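Local coordinates for T9SS C-terminal target domain-containing protein (Bacteroides cellulosilyticus, PDB 5JVK), which is a family 39 glycoside hydrolase from a gut symbiont that probably hydrolyses O-glycosidic bonds within carbohydrate chains, at residues Arg359-His367 / Leu415-Asp426. Residues are numbered along the deposited sequence; the frame is centred on the assembly and turned at random.
Sequences RTYLLSRRH and LKNYTFQETLLD
Two neighbouring arginines, R365 and R366, join the last turns of helix 350-366 to the chain 415-426 in a mixed polar and apolar contact between the (beta/alpha)8 barrel and the loop and edge strand of the antiparallel sheet beside it. The helix follows barrel strand 335-341 and precedes 373-375 in the chain; its segment 359-366 crosses edge strand 419-423 at -78°. R365, with CG anti to the backbone N (chi1 -169°) and its chain bent at chi2 and chi3, turns its guanidinium into the loop that follows helix 403-415. R365 NH1 donates to Y418 O (2.8 Å), in the carbonyl plane on a lone pair, and R365 NH2 to K416 O (2.8 Å); weak bonds run from R365 NH1 to L415 O and K416 O. L415 CD2 lies over one guanidinium face, toward its rim, and R365 NH2 also forms a salt bridge with D105. A leucine in place of R365 would probably leave Y418 O and K416 O without their guanidinium donors and D105 without its positive mate. L415 packs on the helix, CD1 against Y361 CB and CD2 against L362 CD2 (3.8 Å). A water bridges R365 O and F420 N. R366 reaches the other way, extended from CG to NE, its CG making a CH-pi contact over one face of the F420 ring, 3.7 Å from its centroid. R366 NH2 donates to T423 OG1 (3.2 Å) and forms a salt bridge with D426 OD2 (2.8 Å), met from above the carboxylate plane, while a second water links R366 NH1 to D426 OD1.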
loop_
_atom_site.group_PDB
_atom_site.type_symbol
_atom_site.label_atom_id
_atom_site.label_comp_id
_atom_site.label_asym_id
_atom_site.label_seq_id
_atom_site.Cartn_x
_atom_site.Cartn_y
_atom_site.Cartn_z
ATOM N N ARG A 359 4.774 -5.660 8.424
ATOM C CA ARG A 359 4.245 -6.949 8.866
ATOM C C ARG A 359 3.124 -7.485 7.975
ATOM O O ARG A 359 3.048 -8.694 7.744
ATOM C CB ARG A 359 3.815 -6.878 10.341
ATOM C CG ARG A 359 5.005 -7.028 11.269
ATOM C CD ARG A 359 4.860 -6.369 12.628
ATOM N NE ARG A 359 3.797 -6.931 13.455
ATOM C CZ ARG A 359 3.611 -6.647 14.745
ATOM N NH1 ARG A 359 4.422 -5.810 15.396
ATOM N NH2 ARG A 359 2.607 -7.213 15.403
ATOM N N THR A 360 2.276 -6.590 7.464
ATOM C CA THR A 360 1.233 -6.970 6.499
ATOM C C THR A 360 1.822 -7.631 5.252
ATOM O O THR A 360 1.386 -8.712 4.859
ATOM C CB THR A 360 0.374 -5.756 6.070
ATOM O OG1 THR A 360 -0.365 -5.279 7.195
ATOM C CG2 THR A 360 -0.610 -6.119 4.954
ATOM N N TYR A 361 2.808 -6.983 4.642
ATOM C CA TYR A 361 3.398 -7.494 3.400
ATOM C C TYR A 361 4.286 -8.720 3.626
ATOM O O TYR A 361 4.340 -9.610 2.774
ATOM C CB TYR A 361 4.142 -6.384 2.651
ATOM C CG TYR A 361 3.199 -5.349 2.078
ATOM C CD1 TYR A 361 2.312 -5.686 1.060
ATOM C CD2 TYR A 361 3.178 -4.039 2.558
ATOM C CE1 TYR A 361 1.438 -4.753 0.530
ATOM C CE2 TYR A 361 2.304 -3.094 2.033
ATOM C CZ TYR A 361 1.436 -3.459 1.016
ATOM O OH TYR A 361 0.563 -2.542 0.481
ATOM N N LEU A 362 4.955 -8.775 4.777
ATOM C CA LEU A 362 5.730 -9.956 5.163
ATOM C C LEU A 362 4.827 -11.157 5.443
ATOM O O LEU A 362 5.103 -12.258 4.963
ATOM C CB LEU A 362 6.623 -9.655 6.370
ATOM C CG LEU A 362 7.783 -8.695 6.079
ATOM C CD1 LEU A 362 8.339 -8.100 7.365
ATOM C CD2 LEU A 362 8.886 -9.380 5.287
ATOM N N LEU A 363 3.752 -10.947 6.201
ATOM C CA LEU A 363 2.768 -12.013 6.444
ATOM C C LEU A 363 1.962 -12.379 5.186
ATOM O O LEU A 363 1.617 -13.547 4.992
ATOM C CB LEU A 363 1.823 -11.641 7.592
ATOM C CG LEU A 363 2.450 -11.591 8.989
ATOM C CD1 LEU A 363 1.503 -10.924 9.976
ATOM C CD2 LEU A 363 2.836 -12.977 9.487
ATOM N N SER A 364 1.662 -11.394 4.340
ATOM C CA SER A 364 0.956 -11.648 3.076
ATOM C C SER A 364 1.757 -12.576 2.153
ATOM O O SER A 364 1.213 -13.543 1.621
ATOM C CB SER A 364 0.627 -10.338 2.360
ATOM O OG SER A 364 0.076 -10.571 1.077
ATOM N N ARG A 365 3.046 -12.286 1.986
ATOM C CA ARG A 365 3.942 -13.142 1.204
ATOM C C ARG A 365 4.125 -14.523 1.847
ATOM O O ARG A 365 4.209 -15.531 1.141
ATOM C CB ARG A 365 5.305 -12.460 1.013
ATOM C CG ARG A 365 6.242 -13.126 0.006
ATOM C CD ARG A 365 5.782 -12.956 -1.435
ATOM N NE ARG A 365 5.803 -11.558 -1.866
ATOM C CZ ARG A 365 6.892 -10.867 -2.215
ATOM N NH1 ARG A 365 8.105 -11.416 -2.185
ATOM N NH2 ARG A 365 6.768 -9.598 -2.593
ATOM N N ARG A 366 4.189 -14.569 3.179
ATOM C CA ARG A 366 4.294 -15.840 3.916
ATOM C C ARG A 366 3.160 -16.792 3.548
ATOM O O ARG A 366 3.407 -17.942 3.189
ATOM C CB ARG A 366 4.282 -15.587 5.423
ATOM C CG ARG A 366 4.490 -16.824 6.283
ATOM C CD ARG A 366 4.025 -16.567 7.701
ATOM N NE ARG A 366 4.172 -17.745 8.550
ATOM C CZ ARG A 366 3.650 -17.881 9.772
ATOM N NH1 ARG A 366 2.909 -16.918 10.325
ATOM N NH2 ARG A 366 3.867 -19.005 10.448
ATOM N N HIS A 367 1.929 -16.292 3.638
ATOM C CA HIS A 367 0.725 -17.046 3.277
ATOM C C HIS A 367 0.255 -16.634 1.875
ATOM O O HIS A 367 -0.923 -16.328 1.676
ATOM C CB HIS A 367 -0.390 -16.772 4.299
ATOM C CG HIS A 367 0.015 -16.988 5.724
ATOM N ND1 HIS A 367 0.041 -18.235 6.311
ATOM C CD2 HIS A 367 0.391 -16.112 6.687
ATOM C CE1 HIS A 367 0.427 -18.120 7.569
ATOM N NE2 HIS A 367 0.643 -16.841 7.823
ATOM N N LEU A 415 11.894 -7.891 0.484
ATOM C CA LEU A 415 10.951 -8.901 -0.041
ATOM C C LEU A 415 11.192 -9.236 -1.507
ATOM O O LEU A 415 11.259 -10.408 -1.874
ATOM C CB LEU A 415 9.490 -8.440 0.103
ATOM C CG LEU A 415 8.758 -8.740 1.413
ATOM C CD1 LEU A 415 7.456 -7.954 1.485
ATOM C CD2 LEU A 415 8.488 -10.233 1.554
ATOM N N LYS A 416 11.304 -8.195 -2.329
ATOM C CA LYS A 416 11.394 -8.332 -3.782
ATOM C C LYS A 416 10.277 -9.273 -4.281
ATOM O O LYS A 416 9.107 -9.024 -3.995
ATOM C CB LYS A 416 12.799 -8.796 -4.197
ATOM C CG LYS A 416 13.951 -7.903 -3.765
ATOM C CD LYS A 416 15.254 -8.430 -4.356
ATOM C CE LYS A 416 16.449 -7.553 -4.028
ATOM N NZ LYS A 416 16.961 -7.806 -2.655
ATOM N N ASN A 417 10.626 -10.349 -4.989
ATOM C CA ASN A 417 9.673 -11.383 -5.363
ATOM C C ASN A 417 10.111 -12.747 -4.838
ATOM O O ASN A 417 9.833 -13.779 -5.453
ATOM C CB ASN A 417 9.518 -11.379 -6.878
ATOM C CG ASN A 417 8.767 -10.164 -7.362
ATOM O OD1 ASN A 417 9.332 -9.255 -7.967
ATOM N ND2 ASN A 417 7.484 -10.132 -7.062
ATOM N N TYR A 418 10.772 -12.741 -3.681
ATOM C CA TYR A 418 11.202 -13.973 -3.023
ATOM C C TYR A 418 9.992 -14.712 -2.449
ATOM O O TYR A 418 9.043 -14.084 -1.982
ATOM C CB TYR A 418 12.200 -13.670 -1.896
ATOM C CG TYR A 418 13.535 -13.099 -2.340
ATOM C CD1 TYR A 418 14.276 -13.705 -3.357
ATOM C CD2 TYR A 418 14.078 -11.974 -1.714
ATOM C CE1 TYR A 418 15.506 -13.193 -3.753
ATOM C CE2 TYR A 418 15.308 -11.457 -2.101
ATOM C CZ TYR A 418 16.019 -12.068 -3.120
ATOM O OH TYR A 418 17.237 -11.558 -3.511
ATOM N N THR A 419 10.034 -16.040 -2.492
ATOM C CA THR A 419 8.962 -16.869 -1.953
ATOM C C THR A 419 9.298 -17.335 -0.535
ATOM O O THR A 419 10.469 -17.410 -0.146
ATOM C CB THR A 419 8.687 -18.084 -2.856
ATOM O OG1 THR A 419 9.881 -18.859 -3.002
ATOM C CG2 THR A 419 8.213 -17.629 -4.226
ATOM N N PHE A 420 8.253 -17.651 0.226
ATOM C CA PHE A 420 8.395 -18.053 1.624
ATOM C C PHE A 420 9.027 -19.441 1.739
ATOM O O PHE A 420 8.627 -20.363 1.033
ATOM C CB PHE A 420 7.030 -18.025 2.319
ATOM C CG PHE A 420 7.046 -18.587 3.710
ATOM C CD1 PHE A 420 7.663 -17.892 4.745
ATOM C CD2 PHE A 420 6.454 -19.819 3.985
ATOM C CE1 PHE A 420 7.687 -18.414 6.028
ATOM C CE2 PHE A 420 6.476 -20.345 5.265
ATOM C CZ PHE A 420 7.089 -19.639 6.286
ATOM N N GLN A 421 10.005 -19.571 2.635
ATOM C CA GLN A 421 10.762 -20.811 2.819
ATOM C C GLN A 421 10.322 -21.579 4.058
ATOM O O GLN A 421 9.924 -22.739 3.961
ATOM C CB GLN A 421 12.259 -20.510 2.935
ATOM C CG GLN A 421 12.877 -19.894 1.691
ATOM C CD GLN A 421 12.895 -20.846 0.504
ATOM O OE1 GLN A 421 13.267 -22.012 0.636
ATOM N NE2 GLN A 421 12.492 -20.351 -0.665
ATOM N N GLU A 422 10.399 -20.927 5.218
ATOM C CA GLU A 422 10.343 -21.630 6.500
ATOM C C GLU A 422 9.930 -20.722 7.655
ATOM O O GLU A 422 10.297 -19.545 7.687
ATOM C CB GLU A 422 11.732 -22.199 6.796
ATOM C CG GLU A 422 11.756 -23.441 7.660
ATOM C CD GLU A 422 13.130 -24.087 7.657
ATOM O OE1 GLU A 422 14.126 -23.373 7.926
ATOM O OE2 GLU A 422 13.219 -25.303 7.369
ATOM N N THR A 423 9.157 -21.274 8.591
ATOM C CA THR A 423 8.912 -20.632 9.877
ATOM C C THR A 423 9.929 -21.184 10.876
ATOM O O THR A 423 9.829 -22.342 11.287
ATOM C CB THR A 423 7.482 -20.897 10.392
ATOM O OG1 THR A 423 6.526 -20.471 9.414
ATOM C CG2 THR A 423 7.222 -20.147 11.695
ATOM N N LEU A 424 10.917 -20.365 11.242
ATOM C CA LEU A 424 11.868 -20.718 12.307
ATOM C C LEU A 424 11.226 -20.591 13.691
ATOM O O LEU A 424 11.470 -21.422 14.564
ATOM C CB LEU A 424 13.140 -19.863 12.243
ATOM C CG LEU A 424 14.199 -20.261 11.205
ATOM C CD1 LEU A 424 13.718 -20.008 9.784
ATOM C CD2 LEU A 424 15.506 -19.517 11.448
ATOM N N LEU A 425 10.427 -19.541 13.883
ATOM C CA LEU A 425 9.721 -19.290 15.143
ATOM C C LEU A 425 8.383 -18.616 14.856
ATOM O O LEU A 425 8.281 -17.803 13.938
ATOM C CB LEU A 425 10.570 -18.401 16.057
ATOM C CG LEU A 425 10.033 -18.053 17.451
ATOM C CD1 LEU A 425 9.905 -19.287 18.335
ATOM C CD2 LEU A 425 10.936 -17.016 18.104
ATOM N N ASP A 426 7.373 -18.949 15.654
ATOM C CA ASP A 426 6.011 -18.459 15.457
ATOM C C ASP A 426 5.426 -18.056 16.808
ATOM O O ASP A 426 6.042 -18.295 17.849
ATOM C CB ASP A 426 5.166 -19.564 14.802
ATOM C CG ASP A 426 4.018 -19.025 13.955
ATOM O OD1 ASP A 426 3.599 -17.859 14.134
ATOM O OD2 ASP A 426 3.526 -19.789 13.098
HETATM O O HOH W 1 5.668 -16.890 -0.990
HETATM O O HOH W 2 1.130 -17.099 12.727
#